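Local coordinates for synaptonemal complex protein 2 (Mus musculus, PDB 5IWZ) that is a major component of the axial and lateral elements of synaptonemal complexes, required for SYCP3 insertion, meiotic chromosome synapsis and fertility, at residues L218-V223 and T262-F267; A225-T230 and K253-C258; R59-K64 and K111-N116; Q101-W106 and E130-L135. All blocks are in the same frame, centred on the assembly; numbering follows the deposited sequence.

Contact 1 of 4, residues L218-V223 and T262-F267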
loop_
_atom_site.group_PDB
_atom_site.type_symbol
_atom_site.label_atom_id
_atom_site.label_comp_id
_atom_site.label_asym_id
_atom_site.label_seq_id
_atom_site.Cartn_x
_atom_site.Cartn_y
_atom_site.Cartn_z
ATOM N N LEU A 218 6.532 -5.543 1.108
ATOM C CA LEU A 218 6.693 -4.788 2.341
ATOM C C LEU A 218 8.156 -4.738 2.768
ATOM O O LEU A 218 8.613 -3.712 3.284
ATOM C CB LEU A 218 5.812 -5.386 3.435
ATOM C CG LEU A 218 4.317 -5.103 3.309
ATOM C CD1 LEU A 218 3.589 -5.920 4.346
ATOM C CD2 LEU A 218 3.984 -3.577 3.502
ATOM N N GLN A 219 8.915 -5.822 2.543
ATOM C CA GLN A 219 10.339 -5.804 2.874
ATOM C C GLN A 219 11.057 -4.692 2.120
ATOM O O GLN A 219 11.855 -3.943 2.701
ATOM C CB GLN A 219 10.996 -7.156 2.563
ATOM C CG GLN A 219 10.736 -8.279 3.572
ATOM C CD GLN A 219 11.545 -9.553 3.261
ATOM O OE1 GLN A 219 11.577 -10.014 2.127
ATOM N NE2 GLN A 219 12.215 -10.103 4.278
ATOM N N VAL A 220 10.781 -4.564 0.820
ATOM C CA VAL A 220 11.444 -3.538 0.019
ATOM C C VAL A 220 11.027 -2.150 0.482
ATOM O O VAL A 220 11.865 -1.257 0.641
ATOM C CB VAL A 220 11.147 -3.723 -1.481
ATOM C CG1 VAL A 220 11.867 -2.633 -2.297
ATOM C CG2 VAL A 220 11.528 -5.108 -1.949
ATOM N N GLY A 221 9.722 -1.939 0.683
ATOM C CA GLY A 221 9.253 -0.619 1.086
ATOM C C GLY A 221 9.828 -0.164 2.414
ATOM O O GLY A 221 10.114 1.023 2.605
ATOM N N ILE A 222 9.978 -1.092 3.360
ATOM C CA ILE A 222 10.574 -0.752 4.645
ATOM C C ILE A 222 12.048 -0.418 4.477
ATOM O O ILE A 222 12.526 0.590 5.000
ATOM C CB ILE A 222 10.393 -1.893 5.657
ATOM C CG1 ILE A 222 8.925 -2.030 6.055
ATOM C CG2 ILE A 222 11.323 -1.653 6.866
ATOM C CD1 ILE A 222 8.634 -3.307 6.826
ATOM N N VAL A 223 12.795 -1.283 3.779
ATOM C CA VAL A 223 14.187 -0.969 3.449
ATOM C C VAL A 223 14.262 0.383 2.756
ATOM O O VAL A 223 15.107 1.232 3.081
ATOM C CB VAL A 223 14.811 -2.073 2.572
ATOM C CG1 VAL A 223 16.179 -1.614 2.066
ATOM C CG2 VAL A 223 14.951 -3.399 3.330
ATOM N N THR A 262 18.463 -2.773 -7.255
ATOM C CA THR A 262 19.102 -4.077 -7.395
ATOM C C THR A 262 19.863 -4.467 -6.133
ATOM O O THR A 262 19.893 -5.648 -5.768
ATOM C CB THR A 262 20.031 -4.101 -8.612
ATOM O OG1 THR A 262 20.911 -2.971 -8.577
ATOM C CG2 THR A 262 19.212 -4.083 -9.907
ATOM N N ASP A 263 20.476 -3.503 -5.439
ATOM C CA ASP A 263 21.139 -3.855 -4.184
ATOM C C ASP A 263 20.124 -4.301 -3.143
ATOM O O ASP A 263 20.415 -5.172 -2.313
ATOM C CB ASP A 263 21.982 -2.694 -3.643
ATOM C CG ASP A 263 23.291 -2.478 -4.420
ATOM O OD1 ASP A 263 23.829 -3.433 -5.029
ATOM O OD2 ASP A 263 23.802 -1.340 -4.376
ATOM N N CYS A 264 18.917 -3.734 -3.184
ATOM C CA CYS A 264 17.897 -4.132 -2.222
ATOM C C CYS A 264 17.464 -5.582 -2.441
ATOM O O CYS A 264 17.293 -6.337 -1.476
ATOM C CB CYS A 264 16.710 -3.176 -2.303
ATOM S SG CYS A 264 15.575 -3.392 -0.955
ATOM N N ARG A 265 17.304 -5.993 -3.705
ATOM C CA ARG A 265 17.089 -7.409 -4.019
ATOM C C ARG A 265 18.223 -8.278 -3.470
ATOM O O ARG A 265 17.986 -9.326 -2.853
ATOM C CB ARG A 265 16.945 -7.590 -5.541
ATOM C CG ARG A 265 17.043 -9.050 -6.053
ATOM C CD ARG A 265 15.978 -9.988 -5.446
ATOM N NE ARG A 265 14.632 -9.727 -5.963
ATOM C CZ ARG A 265 13.538 -10.384 -5.601
ATOM N NH1 ARG A 265 13.590 -11.363 -4.703
ATOM N NH2 ARG A 265 12.375 -10.061 -6.146
ATOM N N ILE A 266 19.468 -7.858 -3.677
ATOM C CA ILE A 266 20.593 -8.645 -3.177
ATOM C C ILE A 266 20.506 -8.785 -1.657
ATOM O O ILE A 266 20.552 -9.897 -1.112
ATOM C CB ILE A 266 21.929 -8.025 -3.637
ATOM C CG1 ILE A 266 22.099 -8.207 -5.150
ATOM C CG2 ILE A 266 23.134 -8.622 -2.874
ATOM C CD1 ILE A 266 23.177 -7.330 -5.756
ATOM N N PHE A 267 20.306 -7.664 -0.956
ATOM C CA PHE A 267 20.227 -7.699 0.505
ATOM C C PHE A 267 19.099 -8.609 0.982
ATOM O O PHE A 267 19.299 -9.461 1.864
ATOM C CB PHE A 267 20.050 -6.280 1.053
ATOM C CG PHE A 267 19.594 -6.228 2.498
ATOM C CD1 PHE A 267 20.486 -6.482 3.537
ATOM C CD2 PHE A 267 18.275 -5.898 2.819
ATOM C CE1 PHE A 267 20.078 -6.417 4.878
ATOM C CE2 PHE A 267 17.847 -5.828 4.155
ATOM C CZ PHE A 267 18.744 -6.079 5.187
#

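Contact 2 of 4, residues A225-T230 and K253-C258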
loop_
_atom_site.group_PDB
_atom_site.type_symbol
_atom_site.label_atom_id
_atom_site.label_comp_id
_atom_site.label_asym_id
_atom_site.label_seq_id
_atom_site.Cartn_x
_atom_site.Cartn_y
_atom_site.Cartn_z
ATOM N N ALA A 225 12.104 2.882 2.870
ATOM C CA ALA A 225 11.823 3.959 3.815
ATOM C C ALA A 225 13.035 4.231 4.705
ATOM O O ALA A 225 13.422 5.388 4.910
ATOM C CB ALA A 225 10.587 3.621 4.658
ATOM N N LEU A 226 13.655 3.170 5.238
ATOM C CA LEU A 226 14.806 3.353 6.116
ATOM C C LEU A 226 15.946 4.044 5.386
ATOM O O LEU A 226 16.643 4.882 5.971
ATOM C CB LEU A 226 15.269 2.014 6.698
ATOM C CG LEU A 226 14.312 1.330 7.692
ATOM C CD1 LEU A 226 14.778 -0.078 8.045
ATOM C CD2 LEU A 226 14.062 2.161 8.966
ATOM N N CYS A 227 16.138 3.733 4.103
ATOM C CA CYS A 227 17.236 4.351 3.362
ATOM C C CYS A 227 16.912 5.779 2.928
ATOM O O CYS A 227 17.827 6.602 2.792
ATOM C CB CYS A 227 17.617 3.484 2.155
ATOM S SG CYS A 227 18.370 1.874 2.613
ATOM N N ARG A 228 15.636 6.100 2.717
ATOM C CA ARG A 228 15.264 7.481 2.432
ATOM C C ARG A 228 15.423 8.370 3.661
ATOM O O ARG A 228 15.731 9.560 3.525
ATOM C CB ARG A 228 13.821 7.565 1.929
ATOM C CG ARG A 228 13.529 6.807 0.645
ATOM C CD ARG A 228 12.131 7.139 0.094
ATOM N NE ARG A 228 12.295 8.093 -0.987
ATOM C CZ ARG A 228 12.254 7.783 -2.270
ATOM N NH1 ARG A 228 11.990 6.539 -2.650
ATOM N NH2 ARG A 228 12.458 8.731 -3.171
ATOM N N MET A 229 15.223 7.823 4.858
ATOM C CA MET A 229 15.293 8.605 6.090
ATOM C C MET A 229 16.671 8.596 6.750
ATOM O O MET A 229 16.842 9.273 7.771
ATOM C CB MET A 229 14.248 8.109 7.103
ATOM C CG MET A 229 12.805 8.247 6.616
ATOM S SD MET A 229 11.570 8.013 7.916
ATOM C CE MET A 229 11.840 6.284 8.323
ATOM N N THR A 230 17.649 7.858 6.215
ATOM C CA THR A 230 18.979 7.814 6.816
ATOM C C THR A 230 20.061 7.814 5.744
ATOM O O THR A 230 19.927 7.166 4.698
ATOM C CB THR A 230 19.174 6.580 7.723
ATOM O OG1 THR A 230 18.835 5.378 7.020
ATOM C CG2 THR A 230 18.335 6.687 8.973
ATOM N N LYS A 253 24.533 -2.699 5.522
ATOM C CA LYS A 253 25.490 -1.609 5.348
ATOM C C LYS A 253 26.024 -1.494 3.919
ATOM O O LYS A 253 26.603 -0.456 3.575
ATOM C CB LYS A 253 26.671 -1.802 6.313
ATOM C CG LYS A 253 27.816 -2.609 5.687
ATOM C CD LYS A 253 28.696 -3.314 6.704
ATOM C CE LYS A 253 29.759 -4.156 6.013
ATOM N NZ LYS A 253 30.620 -3.344 5.117
ATOM N N GLU A 254 25.881 -2.532 3.089
ATOM C CA GLU A 254 26.386 -2.482 1.719
ATOM C C GLU A 254 25.386 -1.919 0.716
ATOM O O GLU A 254 25.754 -1.702 -0.443
ATOM C CB GLU A 254 26.826 -3.882 1.253
ATOM C CG GLU A 254 27.948 -4.479 2.072
ATOM C CD GLU A 254 29.242 -3.720 1.904
ATOM O OE1 GLU A 254 30.084 -3.768 2.815
ATOM O OE2 GLU A 254 29.451 -3.062 0.865
ATOM N N ILE A 255 24.146 -1.659 1.122
ATOM C CA ILE A 255 23.171 -1.103 0.188
ATOM C C ILE A 255 23.592 0.316 -0.181
ATOM O O ILE A 255 23.707 1.193 0.686
ATOM C CB ILE A 255 21.755 -1.130 0.778
ATOM C CG1 ILE A 255 21.342 -2.559 1.142
ATOM C CG2 ILE A 255 20.766 -0.504 -0.191
ATOM C CD1 ILE A 255 19.985 -2.613 1.836
ATOM N N LYS A 256 23.832 0.537 -1.472
ATOM C CA LYS A 256 24.219 1.839 -2.003
ATOM C C LYS A 256 22.982 2.525 -2.564
ATOM O O LYS A 256 22.214 1.910 -3.312
ATOM C CB LYS A 256 25.285 1.692 -3.095
ATOM C CG LYS A 256 26.461 0.798 -2.707
ATOM C CD LYS A 256 27.456 0.611 -3.859
ATOM C CE LYS A 256 26.824 -0.116 -5.043
ATOM N NZ LYS A 256 26.565 -1.557 -4.755
ATOM N N ASP A 257 22.785 3.796 -2.192
ATOM C CA ASP A 257 21.616 4.533 -2.667
ATOM C C ASP A 257 21.552 4.548 -4.195
ATOM O O ASP A 257 20.465 4.477 -4.778
ATOM C CB ASP A 257 21.624 5.965 -2.118
ATOM C CG ASP A 257 21.313 6.045 -0.612
ATOM O OD1 ASP A 257 21.348 5.012 0.086
ATOM O OD2 ASP A 257 21.046 7.166 -0.115
ATOM N N CYS A 258 22.708 4.611 -4.861
ATOM C CA CYS A 258 22.730 4.842 -6.301
ATOM C C CYS A 258 22.370 3.602 -7.118
ATOM O O CYS A 258 22.011 3.737 -8.294
ATOM C CB CYS A 258 24.101 5.374 -6.728
ATOM S SG CYS A 258 25.464 4.232 -6.462
#

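Contact 3 of 4, residues R59-K64 and K111-N116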
loop_
_atom_site.group_PDB
_atom_site.type_symbol
_atom_site.label_atom_id
_atom_site.label_comp_id
_atom_site.label_asym_id
_atom_site.label_seq_id
_atom_site.Cartn_x
_atom_site.Cartn_y
_atom_site.Cartn_z
ATOM N N ARG A 59 -18.813 10.357 12.851
ATOM C CA ARG A 59 -20.044 9.596 13.065
ATOM C C ARG A 59 -20.075 8.330 12.222
ATOM O O ARG A 59 -20.368 7.241 12.727
ATOM C CB ARG A 59 -21.260 10.445 12.744
ATOM C CG ARG A 59 -22.549 9.666 12.864
ATOM C CD ARG A 59 -23.707 10.504 12.378
ATOM N NE ARG A 59 -24.024 10.291 10.967
ATOM C CZ ARG A 59 -24.779 11.132 10.263
ATOM N NH1 ARG A 59 -25.254 12.222 10.853
ATOM N NH2 ARG A 59 -25.054 10.898 8.981
ATOM N N GLU A 60 -19.814 8.459 10.919
ATOM C CA GLU A 60 -19.845 7.286 10.043
ATOM C C GLU A 60 -18.775 6.264 10.424
ATOM O O GLU A 60 -19.021 5.058 10.357
ATOM C CB GLU A 60 -19.699 7.722 8.582
ATOM C CG GLU A 60 -20.881 8.580 8.093
ATOM C CD GLU A 60 -22.245 7.885 8.317
ATOM O OE1 GLU A 60 -23.104 8.439 9.039
ATOM O OE2 GLU A 60 -22.433 6.758 7.809
ATOM N N LEU A 61 -17.583 6.721 10.832
ATOM C CA LEU A 61 -16.582 5.790 11.358
ATOM C C LEU A 61 -17.115 5.050 12.582
ATOM O O LEU A 61 -17.002 3.823 12.671
ATOM C CB LEU A 61 -15.284 6.537 11.691
ATOM C CG LEU A 61 -14.513 7.011 10.444
ATOM C CD1 LEU A 61 -13.325 7.899 10.793
ATOM C CD2 LEU A 61 -14.050 5.781 9.652
ATOM N N ASN A 62 -17.717 5.790 13.534
ATOM C CA ASN A 62 -18.304 5.171 14.724
ATOM C C ASN A 62 -19.369 4.136 14.367
ATOM O O ASN A 62 -19.517 3.123 15.067
ATOM C CB ASN A 62 -18.911 6.245 15.634
ATOM C CG ASN A 62 -17.861 6.938 16.492
ATOM O OD1 ASN A 62 -16.749 6.435 16.648
ATOM N ND2 ASN A 62 -18.212 8.092 17.062
ATOM N N LYS A 63 -20.106 4.361 13.284
ATOM C CA LYS A 63 -21.095 3.398 12.822
ATOM C C LYS A 63 -20.495 2.264 12.004
ATOM O O LYS A 63 -21.216 1.317 11.685
ATOM C CB LYS A 63 -22.166 4.113 11.996
ATOM C CG LYS A 63 -23.170 4.913 12.847
ATOM C CD LYS A 63 -23.582 6.241 12.187
ATOM C CE LYS A 63 -24.414 6.000 10.942
ATOM N NZ LYS A 63 -25.113 7.201 10.360
ATOM N N LYS A 64 -19.207 2.334 11.661
ATOM C CA LYS A 64 -18.575 1.355 10.780
ATOM C C LYS A 64 -19.190 1.364 9.383
ATOM O O LYS A 64 -19.206 0.336 8.701
ATOM C CB LYS A 64 -18.623 -0.062 11.373
ATOM C CG LYS A 64 -17.400 -0.437 12.213
ATOM C CD LYS A 64 -17.628 -0.145 13.688
ATOM C CE LYS A 64 -16.366 -0.398 14.515
ATOM N NZ LYS A 64 -15.787 -1.755 14.308
ATOM N N LYS A 111 -8.737 3.066 13.498
ATOM C CA LYS A 111 -7.825 2.000 13.892
ATOM C C LYS A 111 -8.581 0.764 14.350
ATOM O O LYS A 111 -8.179 -0.363 14.035
ATOM C CB LYS A 111 -6.860 2.503 14.962
ATOM C CG LYS A 111 -5.824 3.504 14.393
ATOM C CD LYS A 111 -4.918 4.121 15.471
ATOM C CE LYS A 111 -3.577 4.533 14.870
ATOM N NZ LYS A 111 -2.842 5.504 15.736
ATOM N N GLU A 112 -9.696 0.953 15.062
ATOM C CA GLU A 112 -10.530 -0.183 15.448
ATOM C C GLU A 112 -11.027 -0.943 14.221
ATOM O O GLU A 112 -11.047 -2.178 14.208
ATOM C CB GLU A 112 -11.701 0.306 16.305
ATOM C CG GLU A 112 -12.599 -0.798 16.827
ATOM C CD GLU A 112 -13.681 -0.293 17.782
ATOM O OE1 GLU A 112 -13.347 0.476 18.711
ATOM O OE2 GLU A 112 -14.861 -0.668 17.601
ATOM N N ILE A 113 -11.416 -0.216 13.175
ATOM C CA ILE A 113 -11.844 -0.838 11.928
ATOM C C ILE A 113 -10.676 -1.554 11.259
ATOM O O ILE A 113 -10.808 -2.690 10.786
ATOM C CB ILE A 113 -12.448 0.229 10.995
ATOM C CG1 ILE A 113 -13.835 0.665 11.491
ATOM C CG2 ILE A 113 -12.489 -0.271 9.566
ATOM C CD1 ILE A 113 -14.305 1.995 10.916
ATOM N N ILE A 114 -9.531 -0.873 11.167
ATOM C CA ILE A 114 -8.334 -1.446 10.557
ATOM C C ILE A 114 -7.967 -2.763 11.229
ATOM O O ILE A 114 -7.553 -3.722 10.565
ATOM C CB ILE A 114 -7.177 -0.430 10.630
ATOM C CG1 ILE A 114 -7.377 0.671 9.598
ATOM C CG2 ILE A 114 -5.825 -1.108 10.451
ATOM C CD1 ILE A 114 -6.763 1.996 10.004
ATOM N N LEU A 115 -8.132 -2.844 12.549
ATOM C CA LEU A 115 -7.750 -4.071 13.236
ATOM C C LEU A 115 -8.743 -5.201 12.972
ATOM O O LEU A 115 -8.396 -6.196 12.328
ATOM C CB LEU A 115 -7.603 -3.822 14.731
ATOM C CG LEU A 115 -6.368 -2.969 15.034
ATOM C CD1 LEU A 115 -6.379 -2.504 16.471
ATOM C CD2 LEU A 115 -5.083 -3.720 14.714
ATOM N N ASN A 116 -9.985 -5.049 13.433
ATOM C CA ASN A 116 -10.969 -6.129 13.415
ATOM C C ASN A 116 -11.371 -6.570 12.006
ATOM O O ASN A 116 -12.367 -7.283 11.842
ATOM C CB ASN A 116 -12.209 -5.714 14.206
#

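Contact 4 of 4, residues Q101-W106 and E130-L135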
loop_
_atom_site.group_PDB
_atom_site.type_symbol
_atom_site.label_atom_id
_atom_site.label_comp_id
_atom_site.label_asym_id
_atom_site.label_seq_id
_atom_site.Cartn_x
_atom_site.Cartn_y
_atom_site.Cartn_z
ATOM N N GLN A 101 -4.792 17.848 11.346
ATOM C CA GLN A 101 -5.042 17.214 12.642
ATOM C C GLN A 101 -6.405 16.530 12.680
ATOM O O GLN A 101 -6.555 15.493 13.338
ATOM C CB GLN A 101 -4.929 18.232 13.777
ATOM C CG GLN A 101 -3.490 18.549 14.179
ATOM C CD GLN A 101 -2.769 19.407 13.147
ATOM O OE1 GLN A 101 -3.287 20.442 12.712
ATOM N NE2 GLN A 101 -1.575 18.972 12.738
ATOM N N LYS A 102 -7.411 17.076 11.992
ATOM C CA LYS A 102 -8.634 16.294 11.810
ATOM C C LYS A 102 -8.341 14.980 11.090
ATOM O O LYS A 102 -8.854 13.926 11.478
ATOM C CB LYS A 102 -9.690 17.098 11.059
ATOM C CG LYS A 102 -10.721 17.756 11.973
ATOM C CD LYS A 102 -10.159 18.938 12.711
ATOM C CE LYS A 102 -11.229 19.646 13.547
ATOM N NZ LYS A 102 -11.647 18.836 14.731
ATOM N N MET A 103 -7.499 15.007 10.061
ATOM C CA MET A 103 -7.216 13.756 9.355
ATOM C C MET A 103 -6.452 12.769 10.232
ATOM O O MET A 103 -6.653 11.558 10.099
ATOM C CB MET A 103 -6.457 14.042 8.069
ATOM C CG MET A 103 -7.272 14.962 7.197
ATOM S SD MET A 103 -7.191 14.572 5.458
ATOM C CE MET A 103 -7.136 12.791 5.477
ATOM N N VAL A 104 -5.583 13.259 11.131
ATOM C CA VAL A 104 -4.954 12.369 12.111
ATOM C C VAL A 104 -6.020 11.712 12.974
ATOM O O VAL A 104 -6.016 10.488 13.199
ATOM C CB VAL A 104 -3.937 13.146 12.966
ATOM C CG1 VAL A 104 -3.478 12.307 14.174
ATOM C CG2 VAL A 104 -2.753 13.553 12.108
ATOM N N SER A 105 -6.965 12.519 13.447
ATOM C CA SER A 105 -8.088 12.011 14.220
ATOM C C SER A 105 -8.904 10.984 13.435
ATOM O O SER A 105 -9.275 9.937 13.980
ATOM C CB SER A 105 -8.965 13.181 14.655
ATOM O OG SER A 105 -10.205 12.710 15.117
ATOM N N TRP A 106 -9.198 11.253 12.158
ATOM C CA TRP A 106 -9.981 10.283 11.394
ATOM C C TRP A 106 -9.213 8.976 11.253
ATOM O O TRP A 106 -9.791 7.885 11.371
ATOM C CB TRP A 106 -10.356 10.839 10.017
ATOM C CG TRP A 106 -11.107 12.146 10.071
ATOM C CD1 TRP A 106 -11.795 12.668 11.145
ATOM C CD2 TRP A 106 -11.197 13.123 9.024
ATOM N NE1 TRP A 106 -12.319 13.905 10.814
ATOM C CE2 TRP A 106 -11.964 14.205 9.521
ATOM C CE3 TRP A 106 -10.708 13.187 7.712
ATOM C CZ2 TRP A 106 -12.255 15.322 8.750
ATOM C CZ3 TRP A 106 -10.997 14.312 6.945
ATOM C CH2 TRP A 106 -11.766 15.356 7.467
ATOM N N GLU A 130 -7.188 3.822 1.396
ATOM C CA GLU A 130 -6.607 4.382 0.185
ATOM C C GLU A 130 -7.204 5.753 -0.118
ATOM O O GLU A 130 -6.478 6.701 -0.453
ATOM C CB GLU A 130 -6.839 3.408 -0.966
ATOM C CG GLU A 130 -6.126 3.734 -2.241
ATOM C CD GLU A 130 -6.590 2.832 -3.370
ATOM O OE1 GLU A 130 -7.148 1.736 -3.078
ATOM O OE2 GLU A 130 -6.407 3.231 -4.543
ATOM N N ASP A 131 -8.532 5.887 0.024
ATOM C CA ASP A 131 -9.171 7.192 -0.165
ATOM C C ASP A 131 -8.663 8.218 0.841
ATOM O O ASP A 131 -8.507 9.405 0.512
ATOM C CB ASP A 131 -10.688 7.054 -0.041
ATOM C CG ASP A 131 -11.291 6.222 -1.161
ATOM O OD1 ASP A 131 -10.707 6.211 -2.274
ATOM O OD2 ASP A 131 -12.332 5.568 -0.916
ATOM N N LEU A 132 -8.433 7.790 2.081
ATOM C CA LEU A 132 -7.906 8.710 3.088
ATOM C C LEU A 132 -6.511 9.204 2.700
ATOM O O LEU A 132 -6.230 10.410 2.740
ATOM C CB LEU A 132 -7.888 8.019 4.448
ATOM C CG LEU A 132 -7.444 8.855 5.653
ATOM C CD1 LEU A 132 -8.538 9.794 6.087
ATOM C CD2 LEU A 132 -7.070 7.961 6.799
ATOM N N PHE A 133 -5.619 8.281 2.315
ATOM C CA PHE A 133 -4.270 8.698 1.943
ATOM C C PHE A 133 -4.274 9.529 0.669
ATOM O O PHE A 133 -3.501 10.487 0.570
ATOM C CB PHE A 133 -3.361 7.481 1.805
ATOM C CG PHE A 133 -2.909 6.921 3.123
ATOM C CD1 PHE A 133 -2.301 7.737 4.065
ATOM C CD2 PHE A 133 -3.099 5.578 3.428
ATOM C CE1 PHE A 133 -1.895 7.232 5.293
ATOM C CE2 PHE A 133 -2.689 5.067 4.655
ATOM C CZ PHE A 133 -2.089 5.896 5.588
ATOM N N ASP A 134 -5.174 9.217 -0.286
ATOM C CA ASP A 134 -5.311 10.043 -1.487
ATOM C C ASP A 134 -5.620 11.489 -1.125
ATOM O O ASP A 134 -5.056 12.427 -1.702
ATOM C CB ASP A 134 -6.411 9.495 -2.401
ATOM C CG ASP A 134 -5.997 8.230 -3.151
ATOM O OD1 ASP A 134 -4.787 7.967 -3.292
ATOM O OD2 ASP A 134 -6.897 7.494 -3.615
ATOM N N LEU A 135 -6.544 11.691 -0.185
ATOM C CA LEU A 135 -6.818 13.037 0.289
ATOM C C LEU A 135 -5.596 13.622 0.997
ATOM O O LEU A 135 -5.277 14.799 0.820
ATOM C CB LEU A 135 -8.043 13.019 1.206
ATOM C CG LEU A 135 -8.485 14.323 1.863
ATOM C CD1 LEU A 135 -8.545 15.493 0.867
ATOM C CD2 LEU A 135 -9.854 14.126 2.579
#

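Contact 1 of 4, residues L218-V223 and T262-F267
Cys-264 sends its thiol across to Val-223 and Val-220, and this sulfur is the centre of the meeting between helix 216-229 and helix 260-274. The axes of the two short helical segments pass 10.6 Å apart, their directions 119° from each other. With SG anti to the backbone N (chi1 -169°), Cys-264 extends from its helix into the gap. SG lies 3.6 Å from CG1 of Val-223 and 3.8 Å from its CB, so it rests against one flank of that side chain. The CG1 methyl of Val-220, one turn earlier, comes within 4.0 Å of the same SG.

The other branch of Val-223 serves a different neighbour. Its CG2 comes at a slant to the CD2-CE2 side of the Phe-267 ring, 3.9 Å from CE2 and 4.2 Å from CD2. Val-223 is thus shared between two residues one turn apart on helix 260-274. Phe-260 and Leu-268 of that helix also touch it, as does Ile-210 of helix 197-212, while the Phe-267 ring has an edge-to-face partner in Phe-252.

Arg-265 leaves its backbone on the side away from helix 216-229 and forms a salt bridge with Asp-310, on a strand within the Spt16M-like sequence range. Helix 260-274 therefore has one side in the helical core and another joined to the beta-rich part of the chain. Between the two segments there is no hydrogen bond or ion pair: the fit relies on methyl groups, a thiol and a phenyl ring, consistent with hydrophobic burial.

Contact 2 of 4, residues A225-T230 and K253-C258
Cys-227 and Asp-257 mark the nearest approach of the backbones, their CA atoms 7.5 Å apart, where the last turns of helix 216-229 run beside the irregular chain that leads from helix 246-253 to a short 3-10 segment at 257-258. The side chain of Cys-227 bears on this chain. Its SG lies anti to the carbonyl carbon (chi1 -68°) and meets CG2 of Ile-255 at 4.4 Å, a loose apolar touch. Ile-255 uses its short branch here, with its CB directed toward helix 216-229. Phe-260 packs on both Cys-227 and Ile-255, so an aromatic side chain of helix 260-274 touches both members of the pair.

Helices 216-229, 232-242, 246-253 and 260-274 follow one another in an alpha-helical array, and the contact ties the link between helices 246-253 and 260-274 back to the end of helix 216-229: 22 residues separate the two segments, most of them helical. Asp-257 stands at the exposed margin. Its OD2 is 4.4 Å from the carbonyl O of Cys-227; both are acceptors, and they are not bonded to each other. The carboxylate instead answers to Arg-235 of helix 232-242, whose NH2 makes a salt bridge with OD1 of Asp-257 and donates to the carbonyl O of Ile-255, while NH1 binds the carbonyl O of Thr-230 more weakly, so a single arginine reaches both segments. Glu-232 accepts the backbone N-H of Asp-257.

Contact 3 of 4, residues R59-K64 and K111-N116
Lys-64, with a positive phi of 63°, closes helix 49-63 in a Schellman motif and then runs its side chain alongside Ile-113 to reach Glu-112. The lysine chain is bent at chi2 (93°) and chi4 (-53°), and the two bends bring NZ to Glu-112. CG of Lys-64 is 3.8 Å from CG1 of Ile-113, and the two side chains lie antiparallel. At the tip, NZ of Lys-64 forms a salt bridge with OE2 of Glu-112 at 3.6 Å. This is an ion pair without a hydrogen bond: the CE methylene of Lys-64 is nearer to OE2, at 3.4 Å. Glu-112 meets it with an extended chain, roughly perpendicular to the lysine.

Next to this ion pair is the apolar part. Ile-113 points CD1 at the end of helix 49-63, 3.7 Å from the carbonyl O of Leu-61 and 4.0 Å from CD2 of the same leucine. That carbonyl also accepts the backbone N of Lys-64, so the closing turn of the helix provides the surface on which the isoleucine rests. The contact belongs to the armadillo-repeat-like domain, where the short helix 111-115 is set against the end of helix 49-63. Val-125 and Ile-66, from helices 123-141 and 66-79, also pack on Ile-113.

One turn back, Glu-60 gathers the charges of its own helix. Its OE1 accepts from NE and NH2 of Arg-59, with the carboxylate oxygen in the guanidinium plane, and from NZ of Lys-63 at 2.7 Å, while OE2 of Glu-60 bonds to Thr-68.

Contact 4 of 4, residues Q101-W106 and E130-L135
Met-103 places its thioether between Leu-132 and Leu-135, reaching from helix 99-108 to helix 123-141. The two segments run antiparallel, at 167°, with their axes 11.4 Å apart. The methionine chain is kinked at the last two torsions (chi3 37°), which turns the terminal methyl across the gap while SD rests against Leu-135 at an oblique angle. CE of Met-103 presses on CD1 of Leu-132 at 3.4 Å, closer than carbons usually pack, and lies 3.7 Å from the carbonyl O of Leu-132. SD of Met-103 is 3.8 Å from CG of Leu-135 and 3.9 Å from its CD2.

CG of Leu-132 is anti to its backbone N (chi1 -176°), which carries CD1 to the methionine although CB does not point at helix 99-108. The same CD1 arrives at the edge of the Trp-106 ring, near the ring plane, 4.3 Å from CE3. The indole is fixed from other directions: the carbonyl O of Lys-102 lies over the rim of one face, NE1 donates to Asp-54, and Ile-57 and Cys-58 of helix 49-63 touch the ring. Leu-73 of helix 66-79 packs on both leucines.

A thioether, leucine methyls and an indole edge make up the interface between these segments of the armadillo-repeat-like domain. Its close methyl-methyl contact implies tight local packing; the indole N-H has its acceptor outside both segments.

In the fold
The four contacts form two pairs in the helical part of this N-terminal piece of the protein. Contacts 1 and 2 share helix 216-229, have centres about 10 Å apart and touch: Lys-256 bridges to Asp-263, and CD1 of Ile-255 packs on Phe-267 and Val-223. Contact 2 is nested in sequence within the loop closed by contact 1. Contacts 3 and 4 are interleaved in sequence, with centres about 13 Å apart, and join where CD1 of Leu-61 packs 3.6 Å from the carbonyl O of Trp-106. The pairs do not touch: the centres of contacts 1 and 3 are about 33 Å apart, on opposite sides of the chain's centre, with nearest atoms about 12 Å apart.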